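Local coordinates for protein fucose-specific lectin (Aleuria aurantia, PDB 6GKE) that binds L-fucose on glycoproteins, with strongest preference for alpha-1,6-linked core fucose, through five sites set between adjacent blades of a six-bladed beta-propeller, at residues R21-N31 against R35-G47. The protein carries 1 engineered substitution. Sequence-based numbering, arbitrary orientation.
With FUC (alpha-L-fucopyranose), chain C.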
# COMPACT_ATOMS: atom_id res chain seq x y z
N ARG A 21 -27.96 10.32 -12.01
CA ARG A 21 -27.21 10.47 -10.74
C ARG A 21 -25.72 10.73 -10.97
O ARG A 21 -25.01 9.87 -11.53
CB ARG A 21 -27.29 9.19 -9.91
CG ARG A 21 -26.45 9.21 -8.65
CD ARG A 21 -26.33 7.79 -8.15
NE ARG A 21 -25.60 7.71 -6.90
CZ ARG A 21 -25.20 6.57 -6.35
NH1 ARG A 21 -25.36 5.43 -6.99
NH2 ARG A 21 -24.65 6.59 -5.15
N GLN A 22 -25.21 11.84 -10.40
CA GLN A 22 -23.80 12.17 -10.53
C GLN A 22 -23.10 11.81 -9.22
O GLN A 22 -23.60 12.12 -8.14
CB GLN A 22 -23.63 13.66 -10.81
CG GLN A 22 -24.05 14.07 -12.21
CD GLN A 22 -23.13 13.56 -13.29
OE1 GLN A 22 -21.92 13.46 -13.11
NE2 GLN A 22 -23.68 13.25 -14.45
N GLN A 23 -21.95 11.14 -9.33
CA GLN A 23 -21.13 10.82 -8.19
C GLN A 23 -19.72 11.38 -8.41
O GLN A 23 -19.22 11.40 -9.54
CB GLN A 23 -21.00 9.31 -7.98
CG GLN A 23 -22.31 8.61 -7.67
CD GLN A 23 -22.06 7.15 -7.44
OE1 GLN A 23 -21.54 6.74 -6.40
NE2 GLN A 23 -22.41 6.34 -8.43
N ARG A 24 -19.08 11.78 -7.31
CA ARG A 24 -17.66 12.08 -7.33
C ARG A 24 -17.02 11.36 -6.14
O ARG A 24 -17.60 11.30 -5.06
CB ARG A 24 -17.37 13.58 -7.23
CG ARG A 24 -18.07 14.45 -8.26
CD ARG A 24 -17.53 14.26 -9.67
NE ARG A 24 -18.17 15.13 -10.65
CZ ARG A 24 -19.27 14.83 -11.34
NH1 ARG A 24 -19.85 13.65 -11.20
NH2 ARG A 24 -19.79 15.73 -12.16
N VAL A 25 -15.82 10.82 -6.36
CA VAL A 25 -15.06 10.21 -5.29
C VAL A 25 -13.65 10.79 -5.33
O VAL A 25 -13.09 11.02 -6.40
CB VAL A 25 -15.12 8.67 -5.36
CG1 VAL A 25 -14.55 8.11 -6.65
CG2 VAL A 25 -14.46 8.01 -4.16
N TYR A 26 -13.12 11.03 -4.12
CA TYR A 26 -11.83 11.68 -3.89
C TYR A 26 -10.93 10.70 -3.15
O TYR A 26 -11.35 10.02 -2.21
CB TYR A 26 -12.01 12.98 -3.09
CG TYR A 26 -12.92 13.92 -3.81
CD1 TYR A 26 -12.47 14.69 -4.87
CD2 TYR A 26 -14.28 13.94 -3.52
CE1 TYR A 26 -13.33 15.47 -5.61
CE2 TYR A 26 -15.15 14.72 -4.26
CZ TYR A 26 -14.68 15.47 -5.32
OH TYR A 26 -15.56 16.19 -6.08
N PHE A 27 -9.67 10.65 -3.59
CA PHE A 27 -8.67 9.78 -3.01
C PHE A 27 -7.31 10.43 -3.22
O PHE A 27 -7.18 11.36 -4.02
CB PHE A 27 -8.73 8.38 -3.65
CG PHE A 27 -8.39 8.36 -5.12
CD1 PHE A 27 -9.35 8.57 -6.10
CD2 PHE A 27 -7.08 8.14 -5.53
CE1 PHE A 27 -9.01 8.55 -7.44
CE2 PHE A 27 -6.74 8.12 -6.88
CZ PHE A 27 -7.71 8.33 -7.83
N GLN A 28 -6.29 9.91 -2.54
CA GLN A 28 -4.96 10.45 -2.65
C GLN A 28 -4.09 9.52 -3.51
O GLN A 28 -4.19 8.30 -3.44
CB GLN A 28 -4.35 10.64 -1.26
CG GLN A 28 -3.10 11.50 -1.25
CD GLN A 28 -2.76 11.95 0.15
OE1 GLN A 28 -2.89 11.19 1.11
NE2 GLN A 28 -2.32 13.19 0.27
N ASP A 29 -3.21 10.15 -4.29
CA ASP A 29 -2.27 9.43 -5.14
C ASP A 29 -0.90 9.35 -4.45
O ASP A 29 -0.68 9.86 -3.34
CB ASP A 29 -2.23 10.03 -6.55
CG ASP A 29 -1.58 11.39 -6.69
OD1 ASP A 29 -0.77 11.77 -5.82
OD2 ASP A 29 -1.88 12.06 -7.71
N LEU A 30 0.04 8.68 -5.12
CA LEU A 30 1.36 8.41 -4.55
C LEU A 30 2.16 9.70 -4.32
O LEU A 30 3.07 9.70 -3.49
CB LEU A 30 2.15 7.49 -5.48
CG LEU A 30 1.52 6.13 -5.75
CD1 LEU A 30 2.37 5.35 -6.74
CD2 LEU A 30 1.33 5.34 -4.47
N ASN A 31 1.80 10.76 -5.05
CA ASN A 31 2.47 12.05 -4.97
C ASN A 31 1.82 12.97 -3.93
O ASN A 31 2.26 14.11 -3.80
CB ASN A 31 2.47 12.75 -6.33
CG ASN A 31 3.25 11.97 -7.36
OD1 ASN A 31 4.34 11.48 -7.07
ND2 ASN A 31 2.70 11.84 -8.56
N ARG A 35 -7.10 13.34 -6.05
CA ARG A 35 -7.70 13.13 -7.34
C ARG A 35 -9.20 12.89 -7.21
O ARG A 35 -9.70 12.48 -6.16
CB ARG A 35 -7.08 11.92 -8.04
CG ARG A 35 -5.61 12.10 -8.39
CD ARG A 35 -5.11 10.89 -9.16
NE ARG A 35 -3.70 11.01 -9.49
CZ ARG A 35 -3.05 10.16 -10.27
NH1 ARG A 35 -3.70 9.18 -10.87
NH2 ARG A 35 -1.75 10.31 -10.44
N GLU A 36 -9.90 13.15 -8.32
CA GLU A 36 -11.33 12.95 -8.44
C GLU A 36 -11.61 11.93 -9.55
O GLU A 36 -11.01 11.99 -10.62
CB GLU A 36 -12.00 14.27 -8.82
CG GLU A 36 -13.52 14.23 -8.82
CD GLU A 36 -14.12 15.49 -9.40
OE1 GLU A 36 -13.90 15.73 -10.60
OE2 GLU A 36 -14.78 16.26 -8.65
N ALA A 37 -12.56 11.03 -9.28
CA ALA A 37 -13.21 10.20 -10.30
C ALA A 37 -14.70 10.57 -10.33
O ALA A 37 -15.25 11.01 -9.31
CB ALA A 37 -13.00 8.73 -10.04
N GLN A 38 -15.32 10.39 -11.49
CA GLN A 38 -16.70 10.84 -11.72
C GLN A 38 -17.53 9.70 -12.31
O GLN A 38 -17.03 8.90 -13.10
CB GLN A 38 -16.75 12.01 -12.71
CG GLN A 38 -15.73 13.11 -12.44
CD GLN A 38 -14.36 12.87 -13.02
OE1 GLN A 38 -14.16 12.09 -13.94
NE2 GLN A 38 -13.38 13.58 -12.47
N ARG A 39 -18.82 9.68 -11.97
CA ARG A 39 -19.76 8.78 -12.62
C ARG A 39 -21.07 9.52 -12.88
O ARG A 39 -21.57 10.24 -12.01
CB ARG A 39 -20.03 7.52 -11.80
CG ARG A 39 -20.60 6.39 -12.64
CD ARG A 39 -20.87 5.12 -11.88
NE ARG A 39 -21.18 4.05 -12.82
CZ ARG A 39 -21.28 2.77 -12.50
NH1 ARG A 39 -21.25 2.38 -11.24
NH2 ARG A 39 -21.42 1.87 -13.47
N GLY A 40 -21.62 9.31 -14.07
CA GLY A 40 -22.95 9.75 -14.41
C GLY A 40 -23.84 8.54 -14.68
O GLY A 40 -23.53 7.72 -15.54
N GLY A 41 -24.94 8.42 -13.94
CA GLY A 41 -25.82 7.27 -14.05
C GLY A 41 -25.05 5.97 -13.85
O GLY A 41 -24.25 5.86 -12.93
N ASP A 42 -25.28 4.99 -14.74
CA ASP A 42 -24.58 3.71 -14.66
C ASP A 42 -23.52 3.61 -15.78
O ASP A 42 -23.01 2.53 -16.05
CB ASP A 42 -25.56 2.53 -14.70
CG ASP A 42 -26.36 2.40 -15.98
OD1 ASP A 42 -26.12 3.20 -16.91
OD2 ASP A 42 -27.22 1.50 -16.04
N ASN A 43 -23.17 4.76 -16.38
CA ASN A 43 -22.09 4.82 -17.37
C ASN A 43 -20.77 4.49 -16.67
O ASN A 43 -20.65 4.65 -15.46
CB ASN A 43 -22.01 6.19 -18.04
CG ASN A 43 -23.22 6.49 -18.89
OD1 ASN A 43 -23.53 5.76 -19.82
ND2 ASN A 43 -23.93 7.57 -18.57
N PRO A 44 -19.73 4.03 -17.39
CA PRO A 44 -18.45 3.75 -16.75
C PRO A 44 -17.89 4.98 -16.00
O PRO A 44 -18.06 6.11 -16.44
CB PRO A 44 -17.54 3.37 -17.92
CG PRO A 44 -18.49 2.84 -18.97
CD PRO A 44 -19.73 3.70 -18.83
N TRP A 45 -17.24 4.71 -14.87
CA TRP A 45 -16.49 5.72 -14.16
C TRP A 45 -15.46 6.37 -15.09
O TRP A 45 -14.84 5.69 -15.92
CB TRP A 45 -15.78 5.12 -12.94
CG TRP A 45 -16.65 4.82 -11.76
CD1 TRP A 45 -17.25 3.64 -11.45
CD2 TRP A 45 -16.99 5.74 -10.71
NE1 TRP A 45 -17.95 3.76 -10.28
CE2 TRP A 45 -17.81 5.04 -9.80
CE3 TRP A 45 -16.67 7.07 -10.44
CZ2 TRP A 45 -18.34 5.64 -8.66
CZ3 TRP A 45 -17.17 7.66 -9.30
CH2 TRP A 45 -18.00 6.95 -8.43
N THR A 46 -15.26 7.68 -14.92
CA THR A 46 -14.21 8.43 -15.57
C THR A 46 -13.26 9.01 -14.51
O THR A 46 -13.53 8.96 -13.31
CB THR A 46 -14.80 9.55 -16.44
OG1 THR A 46 -15.58 10.43 -15.63
CG2 THR A 46 -15.66 9.01 -17.56
N GLY A 47 -12.15 9.56 -14.98
CA GLY A 47 -11.24 10.31 -14.13
C GLY A 47 -10.25 9.42 -13.39
O GLY A 47 -9.84 8.36 -13.88
C1 FUC C . -17.16 17.99 -13.53
C2 FUC C . -15.79 17.67 -12.96
C3 FUC C . -15.42 18.65 -11.85
C4 FUC C . -16.53 18.72 -10.81
C5 FUC C . -17.84 19.07 -11.51
C6 FUC C . -19.03 19.13 -10.56
O1 FUC C . -17.04 19.21 -14.25
O2 FUC C . -14.82 17.75 -14.01
O3 FUC C . -14.16 18.30 -11.28
O4 FUC C . -16.69 17.47 -10.14
O5 FUC C . -18.12 18.08 -12.49
O HOH W 1 -23.60 7.63 -10.84
O HOH W 2 -21.62 3.61 -8.62
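Over one face of the Arg24 guanidinium lies Gln38 CG, while fucose O4, Glu36 OE2 and Arg39 O sit at its edge; the Phe27 ring, on the other side of the sheet, carries Arg35 CB over one face in a CH-pi contact. The two flat groups belong to an antiparallel beta hairpin, the middle two of the four strands of a propeller blade, and illustrate how alternation along a strand divides labour between two faces.

Arg24, Tyr26, Glu36 and Gln38 line the sugar side. With CG beside the backbone N and the chain bent at chi2 (-70°), Arg24 swings its guanidinium so that NE donates to fucose O4 (2.8 Å) and NH2 to O5 (2.9 Å). NH1 donates to Gln22 OE1, on an in-plane lone pair, and to Gln23 O, which it approaches from above the carbonyl plane. Glu36 extends alongside Tyr26, its carboxylate turned 84° from the guanidinium, and receives fucose O3 on OE1 and O4 on OE2. A second-shell bond steadies that carboxylate, from Gln38 NE2 to Glu36 OE1 (2.9 Å). Trp97 of the next blade is itself hydrogen-bonded to the sugar through NE1.

On the opposite face, Val25 CG1 packs against Ala37 CB (3.8 Å) and Trp45 CZ3, with Leu287 nearby. Beyond Phe27, Arg35 NE donates to Asp29 OD2 (2.8 Å) in a salt bridge in which the carboxylate and guanidinium planes stand 89° apart, and Arg35 NH1 pairs with Glu3. Back at the fucose site, the Tyr26 hydroxyl donates to the anti lone pair of Glu36 OE2 at 2.7 Å.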